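Local coordinates for binding domain (Hc) of Paraclostridial Mosquitocidal Protein 1 (Paraclostridium bifermentans, PDB 6HOX), which targets host nerve cells as the receptor-binding part of a clostridial neurotoxin that is directed at Anopheles mosquitoes and carries its light chain into the cytosol, at residues V337-Y342 / M360-G365; K371-Q376 / Y382-I387. One frame throughout, in Å; residues are numbered along the deposited sequence.

Contact 1: residues V337-Y342 / M360-G365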
ATOM      1  N   VAL A 337     -10.598   1.959 -20.723  1.00 25.58           N
ATOM      2  CA  VAL A 337      -9.616   2.917 -20.248  1.00 25.79           C
ATOM      3  C   VAL A 337      -9.637   4.117 -21.196  1.00 26.90           C
ATOM      4  O   VAL A 337      -9.182   4.019 -22.351  1.00 26.06           O
ATOM      5  CB  VAL A 337      -8.223   2.275 -20.160  1.00 24.56           C
ATOM      6  CG1 VAL A 337      -7.192   3.250 -19.631  1.00 24.80           C
ATOM      7  CG2 VAL A 337      -8.255   0.997 -19.325  1.00 26.03           C
ATOM      8  N   LYS A 338     -10.177   5.224 -20.682  1.00 27.69           N
ATOM      9  CA  LYS A 338     -10.398   6.460 -21.400  1.00 29.74           C
ATOM     10  C   LYS A 338      -9.222   7.404 -21.141  1.00 30.83           C
ATOM     11  O   LYS A 338      -8.831   7.660 -19.984  1.00 30.04           O
ATOM     12  CB  LYS A 338     -11.713   7.085 -20.934  1.00 32.46           C
ATOM     13  CG  LYS A 338     -12.061   8.454 -21.500  1.00 35.85           C
ATOM     14  CD  LYS A 338     -13.322   8.993 -20.842  1.00 40.05           C
ATOM     15  CE  LYS A 338     -13.438  10.502 -20.858  1.00 45.16           C
ATOM     16  NZ  LYS A 338     -14.379  10.979 -19.812  1.00 52.30           N
ATOM     17  N   PHE A 339      -8.684   7.938 -22.236  1.00 29.36           N
ATOM     18  CA  PHE A 339      -7.586   8.862 -22.186  1.00 32.89           C
ATOM     19  C   PHE A 339      -8.134  10.294 -22.115  1.00 35.93           C
ATOM     20  O   PHE A 339      -8.616  10.828 -23.106  1.00 37.64           O
ATOM     21  CB  PHE A 339      -6.683   8.610 -23.388  1.00 33.32           C
ATOM     22  CG  PHE A 339      -5.781   7.422 -23.209  1.00 32.69           C
ATOM     23  CD1 PHE A 339      -6.306   6.154 -22.997  1.00 34.76           C
ATOM     24  CD2 PHE A 339      -4.405   7.573 -23.246  1.00 32.69           C
ATOM     25  CE1 PHE A 339      -5.468   5.060 -22.820  1.00 33.03           C
ATOM     26  CE2 PHE A 339      -3.571   6.479 -23.062  1.00 33.10           C
ATOM     27  CZ  PHE A 339      -4.104   5.229 -22.849  1.00 32.00           C
ATOM     28  N   GLU A 340      -8.005  10.898 -20.930  1.00 38.56           N
ATOM     29  CA  GLU A 340      -8.567  12.186 -20.551  1.00 42.15           C
ATOM     30  C   GLU A 340      -8.007  13.339 -21.405  1.00 41.40           C
ATOM     31  O   GLU A 340      -8.716  14.323 -21.648  1.00 41.19           O
ATOM     32  CB  GLU A 340      -8.271  12.454 -19.071  1.00 45.92           C
ATOM     33  CG  GLU A 340      -9.011  11.522 -18.118  1.00 54.73           C
ATOM     34  CD  GLU A 340     -10.529  11.670 -18.134  1.00 59.84           C
ATOM     35  OE1 GLU A 340     -11.026  12.709 -17.638  1.00 63.21           O
ATOM     36  OE2 GLU A 340     -11.216  10.749 -18.646  1.00 59.69           O
ATOM     37  N   ASN A 341      -6.741  13.244 -21.822  1.00 40.33           N
ATOM     38  CA  ASN A 341      -6.101  14.273 -22.662  1.00 42.85           C
ATOM     39  C   ASN A 341      -6.870  14.439 -23.985  1.00 42.27           C
ATOM     40  O   ASN A 341      -6.862  15.503 -24.571  1.00 41.16           O
ATOM     41  CB  ASN A 341      -4.634  13.958 -22.981  1.00 43.31           C
ATOM     42  CG  ASN A 341      -3.684  14.116 -21.809  1.00 46.30           C
ATOM     43  OD1 ASN A 341      -4.078  14.504 -20.712  1.00 49.12           O
ATOM     44  ND2 ASN A 341      -2.419  13.809 -22.037  1.00 47.19           N
ATOM     45  N   TYR A 342      -7.514  13.367 -24.451  1.00 41.90           N
ATOM     46  CA  TYR A 342      -8.195  13.331 -25.739  1.00 41.73           C
ATOM     47  C   TYR A 342      -9.711  13.490 -25.598  1.00 43.75           C
ATOM     48  O   TYR A 342     -10.396  13.773 -26.577  1.00 51.33           O
ATOM     49  CB  TYR A 342      -7.897  12.014 -26.449  1.00 38.95           C
ATOM     50  CG  TYR A 342      -6.473  11.869 -26.919  1.00 39.66           C
ATOM     51  CD1 TYR A 342      -6.087  12.377 -28.147  1.00 40.52           C
ATOM     52  CD2 TYR A 342      -5.511  11.227 -26.151  1.00 38.60           C
ATOM     53  CE1 TYR A 342      -4.789  12.241 -28.608  1.00 39.18           C
ATOM     54  CE2 TYR A 342      -4.204  11.089 -26.591  1.00 37.06           C
ATOM     55  CZ  TYR A 342      -3.845  11.601 -27.826  1.00 39.12           C
ATOM     56  OH  TYR A 342      -2.582  11.479 -28.310  1.00 38.04           O
ATOM     57  N   MET A 360      -1.811  -1.809 -29.454  1.00 29.23           N
ATOM     58  CA  MET A 360      -2.984  -1.068 -29.052  1.00 28.82           C
ATOM     59  C   MET A 360      -2.877   0.346 -29.618  1.00 29.04           C
ATOM     60  O   MET A 360      -1.776   0.850 -29.763  1.00 30.23           O
ATOM     61  CB  MET A 360      -3.120  -0.992 -27.527  1.00 29.33           C
ATOM     62  CG  MET A 360      -3.064  -2.343 -26.833  1.00 28.89           C
ATOM     63  SD  MET A 360      -4.393  -3.491 -27.292  1.00 29.96           S
ATOM     64  CE  MET A 360      -5.810  -2.726 -26.516  1.00 30.69           C
ATOM     65  N   VAL A 361      -4.038   0.955 -29.876  1.00 29.19           N
ATOM     66  CA  VAL A 361      -4.179   2.305 -30.325  1.00 30.28           C
ATOM     67  C   VAL A 361      -5.192   2.996 -29.410  1.00 32.97           C
ATOM     68  O   VAL A 361      -5.803   2.340 -28.564  1.00 34.40           O
ATOM     69  CB  VAL A 361      -4.625   2.350 -31.808  1.00 32.22           C
ATOM     70  CG1 VAL A 361      -3.589   1.711 -32.721  1.00 32.26           C
ATOM     71  CG2 VAL A 361      -5.986   1.694 -32.007  1.00 31.98           C
ATOM     72  N   LEU A 362      -5.329   4.318 -29.571  1.00 32.15           N
ATOM     73  CA  LEU A 362      -6.365   5.107 -28.944  1.00 36.56           C
ATOM     74  C   LEU A 362      -7.390   5.477 -30.016  1.00 40.90           C
ATOM     75  O   LEU A 362      -7.044   6.103 -30.999  1.00 42.89           O
ATOM     76  CB  LEU A 362      -5.765   6.372 -28.320  1.00 36.69           C
ATOM     77  CG  LEU A 362      -4.574   6.147 -27.399  1.00 37.35           C
ATOM     78  CD1 LEU A 362      -4.067   7.470 -26.859  1.00 39.10           C
ATOM     79  CD2 LEU A 362      -4.929   5.198 -26.256  1.00 38.32           C
ATOM     80  N   ASN A 363      -8.645   5.081 -29.800  1.00 42.03           N
ATOM     81  CA  ASN A 363      -9.663   5.178 -30.814  1.00 42.11           C
ATOM     82  C   ASN A 363     -10.988   5.494 -30.133  1.00 41.45           C
ATOM     83  O   ASN A 363     -11.211   5.055 -29.020  1.00 41.60           O
ATOM     84  CB  ASN A 363      -9.765   3.879 -31.615  1.00 45.44           C
ATOM     85  CG  ASN A 363     -10.241   4.076 -33.038  1.00 45.08           C
ATOM     86  OD1 ASN A 363      -9.506   4.581 -33.872  1.00 49.75           O
ATOM     87  ND2 ASN A 363     -11.446   3.629 -33.337  1.00 53.17           N
ATOM     88  N   GLU A 364     -11.841   6.258 -30.823  1.00 44.15           N
ATOM     89  CA  GLU A 364     -13.202   6.514 -30.402  1.00 47.76           C
ATOM     90  C   GLU A 364     -14.016   5.222 -30.533  1.00 47.75           C
ATOM     91  O   GLU A 364     -14.897   4.959 -29.737  1.00 50.96           O
ATOM     92  CB  GLU A 364     -13.818   7.626 -31.250  1.00 53.01           C
ATOM     93  CG  GLU A 364     -15.215   7.996 -30.798  1.00 60.63           C
ATOM     94  CD  GLU A 364     -15.642   9.422 -31.105  1.00 68.38           C
ATOM     95  OE1 GLU A 364     -15.608   9.805 -32.297  1.00 74.31           O
ATOM     96  OE2 GLU A 364     -16.001  10.145 -30.149  1.00 69.09           O
ATOM     97  N   GLY A 365     -13.682   4.429 -31.552  1.00 49.99           N
ATOM     98  CA  GLY A 365     -14.351   3.173 -31.867  1.00 53.36           C
ATOM     99  C   GLY A 365     -13.844   2.003 -31.029  1.00 53.34           C
ATOM    100  O   GLY A 365     -12.741   1.478 -31.268  1.00 53.32           O
TER
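In the beta-trefoil half of the binding domain, the end of strand 333-339 and the turn that follows meet the short strand 361-363 through side chains alone, with Leu362 reaching across to Phe339 and Tyr342. No hydrogen bond links the two segments. Leu362 CD2 sits over the middle of the Phe339 ring, 3.4 Å from its centroid and 10° off the ring normal, a CH-pi contact made face-on. The other methyl, Leu362 CD1, fills the angle between the two aromatic rings: it lies 3.6 Å from Phe339 CD2 and also 3.6 Å from Tyr342 CE2, approaching the tyrosine obliquely. Leu362 carries its CG opposite the carbonyl carbon (chi1 -51°), and with chi2 extended the fork of methyls is sent out to both rings. Just past the strand the chain turns, and Tyr342 N bonds Phe339 O at 3.1 Å, which brings the second ring round beside the first. Tyr342 OH is hydrogen-bonded to Ser277 OG, and the ring makes a T-shaped (edge-to-face) contact with Tyr286. Leu345 and Pro288 also touch Leu362. Strand 345-348 pairs with both strands, and across it this mostly buried aliphatic-aromatic cluster packs strand 361-363 on strand 333-339 and its turn in the beta-trefoil.

Contact 2: residues K371-Q376 / Y382-I387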
ATOM      1  N   LYS A 371     -11.161  -6.402 -19.886  1.00 27.96           N
ATOM      2  CA  LYS A 371     -11.553  -6.887 -18.589  1.00 28.15           C
ATOM      3  C   LYS A 371     -10.377  -6.677 -17.627  1.00 26.40           C
ATOM      4  O   LYS A 371      -9.253  -7.052 -17.931  1.00 25.73           O
ATOM      5  CB  LYS A 371     -11.951  -8.358 -18.706  1.00 31.89           C
ATOM      6  CG  LYS A 371     -12.748  -8.904 -17.532  1.00 35.77           C
ATOM      7  CD  LYS A 371     -13.164 -10.343 -17.720  1.00 38.05           C
ATOM      8  CE  LYS A 371     -14.392 -10.471 -18.599  1.00 42.36           C
ATOM      9  NZ  LYS A 371     -15.380 -11.401 -18.002  1.00 46.25           N
ATOM     10  N   LEU A 372     -10.646  -6.042 -16.485  1.00 24.75           N
ATOM     11  CA  LEU A 372      -9.657  -5.921 -15.438  1.00 25.45           C
ATOM     12  C   LEU A 372      -9.800  -7.135 -14.515  1.00 25.08           C
ATOM     13  O   LEU A 372     -10.872  -7.391 -13.947  1.00 25.49           O
ATOM     14  CB  LEU A 372      -9.833  -4.591 -14.693  1.00 27.12           C
ATOM     15  CG  LEU A 372      -9.148  -3.381 -15.342  1.00 29.35           C
ATOM     16  CD1 LEU A 372      -9.772  -3.046 -16.681  1.00 31.36           C
ATOM     17  CD2 LEU A 372      -9.191  -2.153 -14.443  1.00 32.18           C
ATOM     18  N   ILE A 373      -8.703  -7.878 -14.387  1.00 23.60           N
ATOM     19  CA  ILE A 373      -8.684  -9.162 -13.697  1.00 24.15           C
ATOM     20  C   ILE A 373      -7.543  -9.176 -12.676  1.00 21.87           C
ATOM     21  O   ILE A 373      -6.632  -8.347 -12.694  1.00 22.39           O
ATOM     22  CB  ILE A 373      -8.535 -10.338 -14.687  1.00 24.39           C
ATOM     23  CG1 ILE A 373      -7.176 -10.296 -15.382  1.00 24.38           C
ATOM     24  CG2 ILE A 373      -9.702 -10.352 -15.667  1.00 26.53           C
ATOM     25  CD1 ILE A 373      -6.963 -11.362 -16.419  1.00 24.11           C
ATOM     26  N   GLN A 374      -7.617 -10.160 -11.794  1.00 22.26           N
ATOM     27  CA  GLN A 374      -6.585 -10.430 -10.840  1.00 24.02           C
ATOM     28  C   GLN A 374      -6.305 -11.924 -10.892  1.00 23.79           C
ATOM     29  O   GLN A 374      -7.078 -12.696 -10.377  1.00 26.37           O
ATOM     30  CB  GLN A 374      -6.987  -9.972  -9.438  1.00 23.49           C
ATOM     31  CG  GLN A 374      -5.912 -10.240  -8.396  1.00 23.38           C
ATOM     32  CD  GLN A 374      -4.599  -9.631  -8.794  1.00 24.70           C
ATOM     33  OE1 GLN A 374      -3.753 -10.289  -9.406  1.00 26.20           O
ATOM     34  NE2 GLN A 374      -4.431  -8.355  -8.478  1.00 25.16           N
ATOM     35  N   LEU A 375      -5.198 -12.289 -11.537  1.00 24.80           N
ATOM     36  CA  LEU A 375      -4.800 -13.679 -11.705  1.00 29.60           C
ATOM     37  C   LEU A 375      -3.899 -14.138 -10.555  1.00 30.07           C
ATOM     38  O   LEU A 375      -3.590 -15.313 -10.463  1.00 28.94           O
ATOM     39  CB  LEU A 375      -4.073 -13.832 -13.046  1.00 30.24           C
ATOM     40  CG  LEU A 375      -4.932 -13.632 -14.296  1.00 32.28           C
ATOM     41  CD1 LEU A 375      -4.071 -13.698 -15.546  1.00 34.66           C
ATOM     42  CD2 LEU A 375      -6.039 -14.671 -14.374  1.00 33.72           C
ATOM     43  N   GLN A 376      -3.444 -13.194  -9.728  1.00 32.49           N
ATOM     44  CA  GLN A 376      -2.695 -13.470  -8.502  1.00 34.63           C
ATOM     45  C   GLN A 376      -3.705 -13.412  -7.342  1.00 35.27           C
ATOM     46  O   GLN A 376      -4.860 -13.706  -7.535  1.00 44.77           O
ATOM     47  CB  GLN A 376      -1.524 -12.484  -8.406  1.00 35.61           C
ATOM     48  CG  GLN A 376      -0.539 -12.570  -9.570  1.00 37.62           C
ATOM     49  CD  GLN A 376       0.119 -13.927  -9.663  1.00 42.57           C
ATOM     50  OE1 GLN A 376       0.602 -14.468  -8.669  1.00 42.19           O
ATOM     51  NE2 GLN A 376       0.140 -14.497 -10.861  1.00 42.48           N
ATOM     52  N   TYR A 382      -1.691  -4.302  -7.893  1.00 24.63           N
ATOM     53  CA  TYR A 382      -1.713  -4.183  -9.344  1.00 24.75           C
ATOM     54  C   TYR A 382      -2.808  -5.107  -9.874  1.00 25.09           C
ATOM     55  O   TYR A 382      -3.355  -5.915  -9.123  1.00 26.95           O
ATOM     56  CB  TYR A 382      -0.349  -4.554  -9.923  1.00 24.61           C
ATOM     57  CG  TYR A 382       0.208  -5.868  -9.430  1.00 27.68           C
ATOM     58  CD1 TYR A 382      -0.209  -7.081  -9.961  1.00 29.00           C
ATOM     59  CD2 TYR A 382       1.152  -5.902  -8.413  1.00 30.15           C
ATOM     60  CE1 TYR A 382       0.303  -8.288  -9.500  1.00 29.42           C
ATOM     61  CE2 TYR A 382       1.681  -7.098  -7.951  1.00 28.55           C
ATOM     62  CZ  TYR A 382       1.251  -8.294  -8.485  1.00 30.17           C
ATOM     63  OH  TYR A 382       1.778  -9.467  -8.012  1.00 31.53           O
ATOM     64  N   CYS A 383      -3.137  -4.975 -11.165  1.00 25.24           N
ATOM     65  CA  CYS A 383      -4.013  -5.928 -11.816  1.00 24.04           C
ATOM     66  C   CYS A 383      -3.439  -6.314 -13.180  1.00 21.73           C
ATOM     67  O   CYS A 383      -2.431  -5.780 -13.611  1.00 21.38           O
ATOM     68  CB  CYS A 383      -5.416  -5.349 -11.951  1.00 24.56           C
ATOM     69  SG  CYS A 383      -5.517  -3.976 -13.118  1.00 28.18           S
ATOM     70  N   GLN A 384      -4.124  -7.230 -13.858  1.00 22.92           N
ATOM     71  CA  GLN A 384      -3.851  -7.515 -15.251  1.00 21.99           C
ATOM     72  C   GLN A 384      -5.075  -7.085 -16.061  1.00 24.16           C
ATOM     73  O   GLN A 384      -6.156  -6.867 -15.503  1.00 24.33           O
ATOM     74  CB  GLN A 384      -3.499  -8.984 -15.452  1.00 22.58           C
ATOM     75  CG  GLN A 384      -2.390  -9.475 -14.532  1.00 22.84           C
ATOM     76  CD  GLN A 384      -2.931  -9.823 -13.169  1.00 24.30           C
ATOM     77  OE1 GLN A 384      -4.026 -10.372 -13.055  1.00 25.62           O
ATOM     78  NE2 GLN A 384      -2.169  -9.514 -12.125  1.00 24.91           N
ATOM     79  N   ILE A 385      -4.882  -6.945 -17.375  1.00 25.02           N
ATOM     80  CA  ILE A 385      -5.928  -6.478 -18.254  1.00 24.34           C
ATOM     81  C   ILE A 385      -6.020  -7.435 -19.440  1.00 23.94           C
ATOM     82  O   ILE A 385      -5.047  -7.608 -20.172  1.00 23.02           O
ATOM     83  CB  ILE A 385      -5.698  -5.020 -18.694  1.00 25.96           C
ATOM     84  CG1 ILE A 385      -5.675  -4.068 -17.492  1.00 24.89           C
ATOM     85  CG2 ILE A 385      -6.743  -4.609 -19.727  1.00 25.23           C
ATOM     86  CD1 ILE A 385      -5.486  -2.610 -17.858  1.00 24.50           C
ATOM     87  N   ARG A 386      -7.195  -8.066 -19.570  1.00 23.16           N
ATOM     88  CA  ARG A 386      -7.453  -9.063 -20.574  1.00 24.41           C
ATOM     89  C   ARG A 386      -8.198  -8.403 -21.734  1.00 24.67           C
ATOM     90  O   ARG A 386      -9.246  -7.772 -21.528  1.00 22.02           O
ATOM     91  CB  ARG A 386      -8.252 -10.236 -20.004  1.00 25.05           C
ATOM     92  CG  ARG A 386      -8.462 -11.374 -20.996  1.00 27.70           C
ATOM     93  CD  ARG A 386      -8.789 -12.705 -20.351  1.00 29.02           C
ATOM     94  NE  ARG A 386      -9.077 -13.765 -21.321  1.00 30.87           N
ATOM     95  CZ  ARG A 386      -9.394 -15.028 -20.994  1.00 34.45           C
ATOM     96  NH1 ARG A 386      -9.459 -15.392 -19.720  1.00 28.82           N
ATOM     97  NH2 ARG A 386      -9.631 -15.926 -21.946  1.00 33.55           N
ATOM     98  N   ILE A 387      -7.632  -8.590 -22.933  1.00 24.86           N
ATOM     99  CA  ILE A 387      -8.167  -8.122 -24.201  1.00 27.18           C
ATOM    100  C   ILE A 387      -8.935  -9.289 -24.834  1.00 26.32           C
ATOM    101  O   ILE A 387      -8.357 -10.367 -25.036  1.00 25.14           O
ATOM    102  CB  ILE A 387      -7.036  -7.661 -25.151  1.00 28.85           C
ATOM    103  CG1 ILE A 387      -6.056  -6.672 -24.508  1.00 32.18           C
ATOM    104  CG2 ILE A 387      -7.613  -7.137 -26.456  1.00 29.11           C
ATOM    105  CD1 ILE A 387      -6.698  -5.417 -24.001  1.00 37.31           C
TER
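The Tyr382 ring meets Gln376 CG at its edge, near the ring plane, and Gln384 NE2 also lies at the edge, in plane. The amide planes of Gln374 and Gln384 are turned 68° apart. Gln384 NE2 donates to Gln374 OE1 at 3.2 Å; the acceptor lies in the amide plane of Gln384, but the donor stands above the carbonyl plane of Gln374. That same OE1 takes Gln376 N on a lone pair at 2.9 Å. Leu375 N in turn gives a 2.7 Å bond to Gln384 OE1, so both ends of the Gln384 amide are gripped by the opposite segment and its rotation is fixed. A bend at chi2 (82°) curls Gln384 back to these groups. On the Gln374 side, NE2 makes a weak bond to Tyr382 O. Gln384 is also the last rung of an antiparallel ladder: Lys371 with Arg386 and Ile373 with Gln384 are hydrogen-bonded pairs, Ile373 N reaching Gln384 O at 3.0 Å. Between them, Leu372 and Ile385 form a non-hydrogen-bonded pair, side by side, Leu372 CG lying 4.1 Å from Ile385 CG1. Gln384 NE2 also bonds Asn434, and Gln376 NE2 bonds Tyr422. The hairpin is flanked by strand 333-339 beside strand 369-373 and by strand 394-398 beside strand 384-388.

How the contacts relate
Contact 1 closes before contact 2 opens: strand 361-363 is followed in the chain by strand 369-373, the first arm of the hairpin in contact 2. Their centres lie about 19 Å apart, on the same side of the centre of the chain and within the C-terminal receptor-binding region. Strand 333-339, which carries one side of contact 1, pairs antiparallel with strand 369-373, so the two contacts are joined through neighbouring strands. They also touch directly, Met360 CE packing on Ile387 CD1 at 3.8 Å. One contact is side-chain packing between strands that do not pair with each other, with the turn after the first; the other is a backbone-bonded hairpin. Together they build adjoining parts of the same beta-trefoil.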